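Local coordinates for minor fimbrium anchoring subunit Mfa2 (Porphyromonas gingivalis, PDB 5NFI), which holds the minor (Mfa1) fimbriae in the outer membrane of the bacterium and regulates their length, at residues Q12-A16 against N243-I247; I68-G72 against Y170-G174; Y142-T147 against F199-L205. All blocks are in the same frame, centred on the assembly; numbering follows the deposited sequence.

In the fold
The three contacts differ in depth. Interaction 1 lies at the surface and joins two loops by a disulfide, with few other bonds. Interactions 2 and 3 are buried. Interaction 2 packs aromatic rings of strand 64-72 against the end of strand 169-171 and the turn after it, tied by one indole hydrogen bond. Interaction 3 is regular antiparallel pairing between strands 133-151 and 196-202, held by backbone bonds and, past the strand ends, side-chain contacts. Interactions 2 and 3 touch: Y142 OH bonds to G174 O, and Y170 OH bonds to K204 N. Interaction 1 reaches interaction 3, where L244 packs on L205. Along the chain, both buried contacts fall inside the loop closed by the disulfide of interaction 1.

Interaction 1 (Q12-A16 against N243-I247); sequences QTECA and NLRCI
C15 and C246 form a disulfide, with SG of C15 and SG of C246 2.0 Å apart and a torsion of 90° about the S-S bond. The bridge joins the loop after strand 3-10 to the loop before strand 249-258. The tight part of the contact lies here and at T13. The hydroxyl of T13 turns to the other loop, because OG1 lies anti to the backbone N (chi1 -171°). T13 OG1 comes 3.1 Å from C246 CA and gives a weak hydrogen bond to C246 O at 3.4 Å. T13 and R245, one from each loop, both touch R140 of strand 133-151.

The looser side is formed by E14 and N243. E14 CB rests 3.9 Å from C246 SG, and its extended chain brings the carboxylate to the N243 amide, the two side chains crossing at about a right angle. E14 OE2 stays 3.9 Å from N243 ND2. The other end of that amide is used locally: N243 OD1 accepts from R245 N at 3.1 Å and closes an Asx turn just before C246. E14 and C15 are exposed. With so few polar bonds, the S-S link is the main tie, and its presence is consistent with an oxidising location outside the cytoplasm.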
loop_
_atom_site.group_PDB
_atom_site.type_symbol
_atom_site.label_atom_id
_atom_site.label_comp_id
_atom_site.label_asym_id
_atom_site.label_seq_id
_atom_site.Cartn_x
_atom_site.Cartn_y
_atom_site.Cartn_z
ATOM N N GLN A 12 9.556 -3.198 -11.201
ATOM C CA GLN A 12 10.926 -2.788 -11.015
ATOM C C GLN A 12 10.926 -1.627 -10.055
ATOM O O GLN A 12 10.444 -0.537 -10.356
ATOM C CB GLN A 12 11.576 -2.413 -12.337
ATOM C CG GLN A 12 13.044 -2.119 -12.203
ATOM C CD GLN A 12 13.778 -2.275 -13.514
ATOM O OE1 GLN A 12 13.175 -2.267 -14.594
ATOM N NE2 GLN A 12 15.093 -2.430 -13.430
ATOM N N THR A 13 11.490 -1.869 -8.890
ATOM C CA THR A 13 11.170 -1.042 -7.754
ATOM C C THR A 13 11.828 0.339 -7.694
ATOM O O THR A 13 11.323 1.185 -6.946
ATOM C CB THR A 13 11.515 -1.765 -6.473
ATOM O OG1 THR A 13 11.000 -1.010 -5.379
ATOM C CG2 THR A 13 13.024 -1.922 -6.333
ATOM N N GLU A 14 12.905 0.539 -8.472
ATOM C CA GLU A 14 13.774 1.741 -8.484
ATOM C C GLU A 14 15.158 1.447 -7.908
ATOM O O GLU A 14 16.148 2.018 -8.338
ATOM C CB GLU A 14 13.162 2.919 -7.721
ATOM C CG GLU A 14 14.079 4.075 -7.412
ATOM C CD GLU A 14 13.324 5.193 -6.718
ATOM O OE1 GLU A 14 12.119 5.393 -7.046
ATOM O OE2 GLU A 14 13.928 5.843 -5.823
ATOM N N CYS A 15 15.221 0.570 -6.916
ATOM C CA CYS A 15 16.502 0.054 -6.453
ATOM C C CYS A 15 16.830 -1.253 -7.171
ATOM O O CYS A 15 17.906 -1.819 -6.986
ATOM C CB CYS A 15 16.503 -0.165 -4.937
ATOM S SG CYS A 15 15.563 1.061 -4.004
ATOM N N ALA A 16 15.900 -1.732 -7.988
ATOM C CA ALA A 16 16.113 -2.962 -8.738
ATOM C C ALA A 16 16.818 -2.669 -10.063
ATOM O O ALA A 16 16.480 -1.710 -10.759
ATOM C CB ALA A 16 14.790 -3.671 -8.979
ATOM N N ASN A 243 14.254 3.370 2.462
ATOM C CA ASN A 243 13.559 3.996 1.358
ATOM C C ASN A 243 12.209 3.329 1.118
ATOM O O ASN A 243 12.147 2.214 0.593
ATOM C CB ASN A 243 14.435 3.923 0.107
ATOM C CG ASN A 243 13.834 4.646 -1.073
ATOM O OD1 ASN A 243 12.748 5.224 -0.987
ATOM N ND2 ASN A 243 14.551 4.635 -2.186
ATOM N N LEU A 244 11.139 4.021 1.504
ATOM C CA LEU A 244 9.775 3.494 1.398
ATOM C C LEU A 244 9.372 3.148 -0.031
ATOM O O LEU A 244 8.455 2.366 -0.251
ATOM C CB LEU A 244 8.773 4.502 1.943
ATOM C CG LEU A 244 8.916 4.936 3.386
ATOM C CD1 LEU A 244 7.850 5.957 3.696
ATOM C CD2 LEU A 244 8.783 3.720 4.267
ATOM N N ARG A 245 10.046 3.744 -1.008
ATOM C CA ARG A 245 9.652 3.552 -2.392
ATOM C C ARG A 245 10.312 2.327 -2.998
ATOM O O ARG A 245 10.073 2.016 -4.156
ATOM C CB ARG A 245 9.945 4.803 -3.224
ATOM C CG ARG A 245 9.579 6.132 -2.530
ATOM C CD ARG A 245 8.213 6.088 -1.780
ATOM N NE ARG A 245 7.200 5.251 -2.430
ATOM C CZ ARG A 245 6.075 4.848 -1.843
ATOM N NH1 ARG A 245 5.833 5.166 -0.578
ATOM N NH2 ARG A 245 5.214 4.087 -2.505
ATOM N N CYS A 246 11.089 1.591 -2.207
ATOM C CA CYS A 246 11.744 0.378 -2.701
ATOM C C CYS A 246 11.506 -0.807 -1.791
ATOM O O CYS A 246 11.793 -1.943 -2.162
ATOM C CB CYS A 246 13.255 0.592 -2.855
ATOM S SG CYS A 246 13.724 1.930 -3.949
ATOM N N ILE A 247 10.984 -0.546 -0.597
ATOM C CA ILE A 247 10.882 -1.589 0.419
ATOM C C ILE A 247 9.439 -1.777 0.895
ATOM O O ILE A 247 8.620 -0.871 0.759
ATOM C CB ILE A 247 11.810 -1.259 1.616
ATOM C CG1 ILE A 247 12.142 -2.519 2.402
ATOM C CG2 ILE A 247 11.204 -0.199 2.510
ATOM C CD1 ILE A 247 12.963 -3.511 1.601
#

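Interaction 2 (I68-G72 against Y170-G174)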
loop_
_atom_site.group_PDB
_atom_site.type_symbol
_atom_site.label_atom_id
_atom_site.label_comp_id
_atom_site.label_asym_id
_atom_site.label_seq_id
_atom_site.Cartn_x
_atom_site.Cartn_y
_atom_site.Cartn_z
ATOM N N ILE A 68 -3.354 4.593 -18.542
ATOM C CA ILE A 68 -3.922 3.391 -17.986
ATOM C C ILE A 68 -3.541 3.264 -16.512
ATOM O O ILE A 68 -2.379 3.445 -16.146
ATOM C CB ILE A 68 -3.472 2.170 -18.791
ATOM C CG1 ILE A 68 -4.545 1.847 -19.833
ATOM C CG2 ILE A 68 -3.220 0.976 -17.890
ATOM C CD1 ILE A 68 -4.092 0.935 -20.929
ATOM N N PHE A 69 -4.533 2.986 -15.669
ATOM C CA PHE A 69 -4.293 2.718 -14.253
ATOM C C PHE A 69 -4.520 1.234 -13.993
ATOM O O PHE A 69 -5.507 0.658 -14.453
ATOM C CB PHE A 69 -5.209 3.572 -13.373
ATOM C CG PHE A 69 -5.093 5.061 -13.629
ATOM C CD1 PHE A 69 -3.873 5.636 -13.953
ATOM C CD2 PHE A 69 -6.207 5.879 -13.559
ATOM C CE1 PHE A 69 -3.764 6.993 -14.193
ATOM C CE2 PHE A 69 -6.102 7.235 -13.803
ATOM C CZ PHE A 69 -4.875 7.788 -14.119
ATOM N N ALA A 70 -3.607 0.595 -13.279
ATOM C CA ALA A 70 -3.750 -0.844 -13.101
ATOM C C ALA A 70 -3.666 -1.263 -11.632
ATOM O O ALA A 70 -2.793 -0.824 -10.869
ATOM C CB ALA A 70 -2.710 -1.590 -13.925
ATOM N N TRP A 71 -4.576 -2.146 -11.254
ATOM C CA TRP A 71 -4.636 -2.604 -9.884
ATOM C C TRP A 71 -4.523 -4.103 -9.814
ATOM O O TRP A 71 -5.224 -4.817 -10.528
ATOM C CB TRP A 71 -5.927 -2.140 -9.233
ATOM C CG TRP A 71 -5.983 -0.660 -9.034
ATOM C CD1 TRP A 71 -6.503 0.269 -9.889
ATOM C CD2 TRP A 71 -5.504 0.066 -7.891
ATOM N NE1 TRP A 71 -6.383 1.533 -9.348
ATOM C CE2 TRP A 71 -5.772 1.434 -8.122
ATOM C CE3 TRP A 71 -4.878 -0.308 -6.694
ATOM C CZ2 TRP A 71 -5.443 2.423 -7.198
ATOM C CZ3 TRP A 71 -4.542 0.684 -5.777
ATOM C CH2 TRP A 71 -4.831 2.029 -6.032
ATOM N N GLY A 72 -3.631 -4.572 -8.952
ATOM C CA GLY A 72 -3.369 -5.985 -8.817
ATOM C C GLY A 72 -3.894 -6.506 -7.511
ATOM O O GLY A 72 -3.627 -5.930 -6.455
ATOM N N TYR A 170 -8.245 4.619 -1.847
ATOM C CA TYR A 170 -7.417 5.013 -2.978
ATOM C C TYR A 170 -8.244 5.510 -4.156
ATOM O O TYR A 170 -9.321 4.972 -4.456
ATOM C CB TYR A 170 -6.512 3.849 -3.380
ATOM C CG TYR A 170 -5.520 3.530 -2.296
ATOM C CD1 TYR A 170 -5.910 2.815 -1.167
ATOM C CD2 TYR A 170 -4.200 3.976 -2.367
ATOM C CE1 TYR A 170 -5.026 2.543 -0.131
ATOM C CE2 TYR A 170 -3.301 3.697 -1.327
ATOM C CZ TYR A 170 -3.732 2.980 -0.210
ATOM O OH TYR A 170 -2.876 2.689 0.825
ATOM N N ARG A 171 -7.743 6.561 -4.803
ATOM C CA ARG A 171 -8.350 7.069 -6.023
ATOM C C ARG A 171 -8.071 6.100 -7.166
ATOM O O ARG A 171 -7.359 5.111 -6.980
ATOM C CB ARG A 171 -7.819 8.458 -6.348
ATOM C CG ARG A 171 -8.033 9.444 -5.238
ATOM C CD ARG A 171 -7.683 10.854 -5.672
ATOM N NE ARG A 171 -7.154 11.632 -4.554
ATOM C CZ ARG A 171 -7.914 12.174 -3.609
ATOM N NH1 ARG A 171 -9.238 12.023 -3.661
ATOM N NH2 ARG A 171 -7.357 12.865 -2.619
ATOM N N PHE A 172 -8.626 6.369 -8.345
ATOM C CA PHE A 172 -8.371 5.502 -9.486
ATOM C C PHE A 172 -6.895 5.534 -9.861
ATOM O O PHE A 172 -6.277 4.478 -10.012
ATOM C CB PHE A 172 -9.253 5.885 -10.666
ATOM C CG PHE A 172 -10.595 5.265 -10.607
ATOM C CD1 PHE A 172 -11.635 5.902 -9.971
ATOM C CD2 PHE A 172 -10.812 4.019 -11.151
ATOM C CE1 PHE A 172 -12.881 5.311 -9.894
ATOM C CE2 PHE A 172 -12.051 3.436 -11.083
ATOM C CZ PHE A 172 -13.088 4.077 -10.453
ATOM N N ASP A 173 -6.321 6.731 -9.980
ATOM C CA ASP A 173 -4.871 6.839 -10.065
ATOM C C ASP A 173 -4.373 6.295 -8.734
ATOM O O ASP A 173 -5.152 6.161 -7.796
ATOM C CB ASP A 173 -4.413 8.274 -10.327
ATOM C CG ASP A 173 -4.874 9.268 -9.256
ATOM O OD1 ASP A 173 -4.995 8.913 -8.062
ATOM O OD2 ASP A 173 -5.101 10.442 -9.616
ATOM N N GLY A 174 -3.109 5.957 -8.592
ATOM C CA GLY A 174 -2.783 5.210 -7.386
ATOM C C GLY A 174 -2.776 5.977 -6.069
ATOM O O GLY A 174 -2.262 5.462 -5.085
#
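Strand 64-72 lies between strands 28-33 and 113-122 of a β-sheet, and F69 and W71 on one face of it meet the end of strand 169-171 and the turn after it. The polar tie is made by the indole of W71. NE1 of W71 donates to F172 O at 3.0 Å, with an N-H...O angle of 144°. The donor lies in the carbonyl plane, on a lone pair, and the oxygen sits at the ring edge, close to the indole plane. This bond satisfies the buried indole N-H and fixes the turn of the ring. The six-membered part of the indole reaches back to the end of strand 169-171. W71 CZ2 is 3.3 Å from R171 O, and W71 CH2 is 3.6 Å from Y170 CB. W71 and Y170 cross at about a right angle.

F69 packs by its face. D173 CA lies over the centre of the ring, 3.8 Å from the centroid, in a CH-π contact. D173 CB follows over the same face, 3.9 Å from F69 CZ. The D173 carboxylate has a partner of its own in T175. F172 adds apolar contact, with its CB 4.2 Å from F69 CD2.

More aromatic residues surround the pair. F33 meets both F69 and F172, Y31 meets F172 edge-to-face, and Y114 meets W71. Y170 OH bonds to N167 O. The contact is thus packing of an aromatic sheet face against a strand end and its turn, consistent with the β-sandwich, transthyretin-like folds to which this family is related.

Interaction 3 (Y142-T147 against F199-L205); sequences YTNRVT and FFTTLKL
N144 and V146 pair with T202 and F200 through four backbone hydrogen bonds. N144 N donates to T202 O and T202 N to N144 O, each at 2.9 Å. V146 and F200 exchange a second such couple. R145-T201 and T147-F199 are the non-hydrogen-bonded pairs.

One side-chain bond extends this ladder. N144 ND2 donates to L203 O at 2.7 Å, with the oxygen in the amide plane and the donor above the carbonyl plane. L205 lies along the same amide, with its CD1 3.4 Å from N144 CG. N144-T147 and F199-T202 belong to strands 133-151 and 196-202, antiparallel neighbours in a mixed β-sheet; strand 249-258 runs parallel on the other side of 133-151. L203-L205 continue into the loop.

Ring contacts sit at both ends. K204 CD lies over the centre of the Y142 ring, 3.4 Å from the centroid, in a CH-π contact. Bends at chi2 (115°) and chi3 (137°) lay the lysine methylenes across that face; NZ salt-bridges E206. The F199 ring lies alongside R145, its CG anti to the backbone N (chi1 179°). F199 CZ touches R145 CB at 3.7 Å, while T147 OG1 meets the ring edge 3.5 Å from F199 CD1. The R145 guanidinium pairs with E141 and D249.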
loop_
_atom_site.group_PDB
_atom_site.type_symbol
_atom_site.label_atom_id
_atom_site.label_comp_id
_atom_site.label_asym_id
_atom_site.label_seq_id
_atom_site.Cartn_x
_atom_site.Cartn_y
_atom_site.Cartn_z
ATOM N N TYR A 142 1.809 -1.944 -2.732
ATOM C CA TYR A 142 1.268 -0.953 -1.810
ATOM C C TYR A 142 1.078 -1.523 -0.402
ATOM O O TYR A 142 1.048 -0.767 0.565
ATOM C CB TYR A 142 -0.083 -0.436 -2.300
ATOM C CG TYR A 142 -0.038 0.780 -3.194
ATOM C CD1 TYR A 142 1.117 1.131 -3.888
ATOM C CD2 TYR A 142 -1.160 1.589 -3.337
ATOM C CE1 TYR A 142 1.146 2.249 -4.694
ATOM C CE2 TYR A 142 -1.137 2.701 -4.134
ATOM C CZ TYR A 142 0.012 3.029 -4.810
ATOM O OH TYR A 142 0.017 4.152 -5.609
ATOM N N THR A 143 0.894 -2.845 -0.302
ATOM C CA THR A 143 0.895 -3.503 0.998
ATOM C C THR A 143 2.292 -3.449 1.639
ATOM O O THR A 143 3.335 -3.451 0.956
ATOM C CB THR A 143 0.455 -4.974 0.929
ATOM O OG1 THR A 143 0.834 -5.525 -0.334
ATOM C CG2 THR A 143 -1.047 -5.130 1.150
ATOM N N ASN A 144 2.299 -3.380 2.963
ATOM C CA ASN A 144 3.526 -3.368 3.738
ATOM C C ASN A 144 3.336 -4.293 4.892
ATOM O O ASN A 144 2.296 -4.276 5.526
ATOM C CB ASN A 144 3.859 -1.974 4.236
ATOM C CG ASN A 144 4.216 -1.045 3.126
ATOM O OD1 ASN A 144 5.326 -1.094 2.603
ATOM N ND2 ASN A 144 3.291 -0.156 2.779
ATOM N N ARG A 145 4.342 -5.109 5.143
ATOM C CA ARG A 145 4.341 -6.022 6.267
ATOM C C ARG A 145 5.244 -5.429 7.325
ATOM O O ARG A 145 6.424 -5.186 7.083
ATOM C CB ARG A 145 4.808 -7.419 5.844
ATOM C CG ARG A 145 3.841 -8.113 4.897
ATOM C CD ARG A 145 4.549 -9.160 4.066
ATOM N NE ARG A 145 5.468 -8.550 3.106
ATOM C CZ ARG A 145 5.104 -8.052 1.922
ATOM N NH1 ARG A 145 6.014 -7.506 1.121
ATOM N NH2 ARG A 145 3.831 -8.098 1.537
ATOM N N VAL A 146 4.673 -5.165 8.488
ATOM C CA VAL A 146 5.380 -4.457 9.536
ATOM C C VAL A 146 5.390 -5.263 10.825
ATOM O O VAL A 146 4.344 -5.479 11.438
ATOM C CB VAL A 146 4.752 -3.070 9.814
ATOM C CG1 VAL A 146 5.659 -2.263 10.718
ATOM C CG2 VAL A 146 4.497 -2.313 8.520
ATOM N N THR A 147 6.578 -5.706 11.223
ATOM C CA THR A 147 6.764 -6.409 12.478
ATOM C C THR A 147 7.308 -5.452 13.544
ATOM O O THR A 147 8.251 -4.681 13.295
ATOM C CB THR A 147 7.725 -7.590 12.318
ATOM O OG1 THR A 147 7.395 -8.314 11.127
ATOM C CG2 THR A 147 7.639 -8.521 13.515
ATOM N N PHE A 199 2.511 -8.429 14.422
ATOM C CA PHE A 199 2.633 -8.361 12.968
ATOM C C PHE A 199 1.419 -7.699 12.303
ATOM O O PHE A 199 0.276 -8.120 12.498
ATOM C CB PHE A 199 2.854 -9.752 12.387
ATOM C CG PHE A 199 2.977 -9.766 10.889
ATOM C CD1 PHE A 199 4.190 -9.512 10.278
ATOM C CD2 PHE A 199 1.869 -10.020 10.086
ATOM C CE1 PHE A 199 4.296 -9.524 8.890
ATOM C CE2 PHE A 199 1.967 -10.022 8.710
ATOM C CZ PHE A 199 3.180 -9.779 8.110
ATOM N N PHE A 200 1.683 -6.663 11.515
ATOM C CA PHE A 200 0.635 -5.916 10.832
ATOM C C PHE A 200 0.799 -6.012 9.319
ATOM O O PHE A 200 1.916 -5.958 8.799
ATOM C CB PHE A 200 0.655 -4.433 11.229
ATOM C CG PHE A 200 0.576 -4.193 12.695
ATOM C CD1 PHE A 200 1.712 -4.259 13.485
ATOM C CD2 PHE A 200 -0.631 -3.894 13.292
ATOM C CE1 PHE A 200 1.634 -4.036 14.845
ATOM C CE2 PHE A 200 -0.719 -3.668 14.662
ATOM C CZ PHE A 200 0.403 -3.742 15.436
ATOM N N THR A 201 -0.305 -6.143 8.605
ATOM C CA THR A 201 -0.247 -5.901 7.188
ATOM C C THR A 201 -1.067 -4.656 6.913
ATOM O O THR A 201 -2.288 -4.632 7.120
ATOM C CB THR A 201 -0.768 -7.081 6.350
ATOM O OG1 THR A 201 -0.039 -8.265 6.682
ATOM C CG2 THR A 201 -0.567 -6.781 4.881
ATOM N N THR A 202 -0.399 -3.608 6.464
ATOM C CA THR A 202 -1.105 -2.377 6.209
ATOM C C THR A 202 -0.970 -2.040 4.732
ATOM O O THR A 202 -0.296 -2.746 3.992
ATOM C CB THR A 202 -0.572 -1.233 7.089
ATOM O OG1 THR A 202 -1.309 -0.035 6.823
ATOM C CG2 THR A 202 0.891 -0.985 6.812
ATOM N N LEU A 203 -1.605 -0.970 4.289
ATOM C CA LEU A 203 -1.466 -0.612 2.899
ATOM C C LEU A 203 -0.342 0.408 2.795
ATOM O O LEU A 203 0.702 0.225 3.422
ATOM C CB LEU A 203 -2.789 -0.106 2.322
ATOM C CG LEU A 203 -3.870 -1.197 2.354
ATOM C CD1 LEU A 203 -5.202 -0.669 1.891
ATOM C CD2 LEU A 203 -3.451 -2.394 1.505
ATOM N N LYS A 204 -0.532 1.452 1.990
ATOM C CA LYS A 204 0.575 2.321 1.585
ATOM C C LYS A 204 1.128 3.158 2.740
ATOM O O LYS A 204 0.381 3.728 3.539
ATOM C CB LYS A 204 0.134 3.236 0.435
ATOM C CG LYS A 204 1.235 4.099 -0.162
ATOM C CD LYS A 204 1.504 3.717 -1.601
ATOM C CE LYS A 204 1.679 4.937 -2.493
ATOM N NZ LYS A 204 2.881 5.756 -2.122
ATOM N N LEU A 205 2.453 3.213 2.817
ATOM C CA LEU A 205 3.120 4.021 3.816
ATOM C C LEU A 205 3.747 5.238 3.181
ATOM O O LEU A 205 4.813 5.162 2.594
ATOM C CB LEU A 205 4.192 3.212 4.536
ATOM C CG LEU A 205 3.652 1.950 5.188
ATOM C CD1 LEU A 205 4.792 1.133 5.728
ATOM C CD2 LEU A 205 2.671 2.317 6.270
#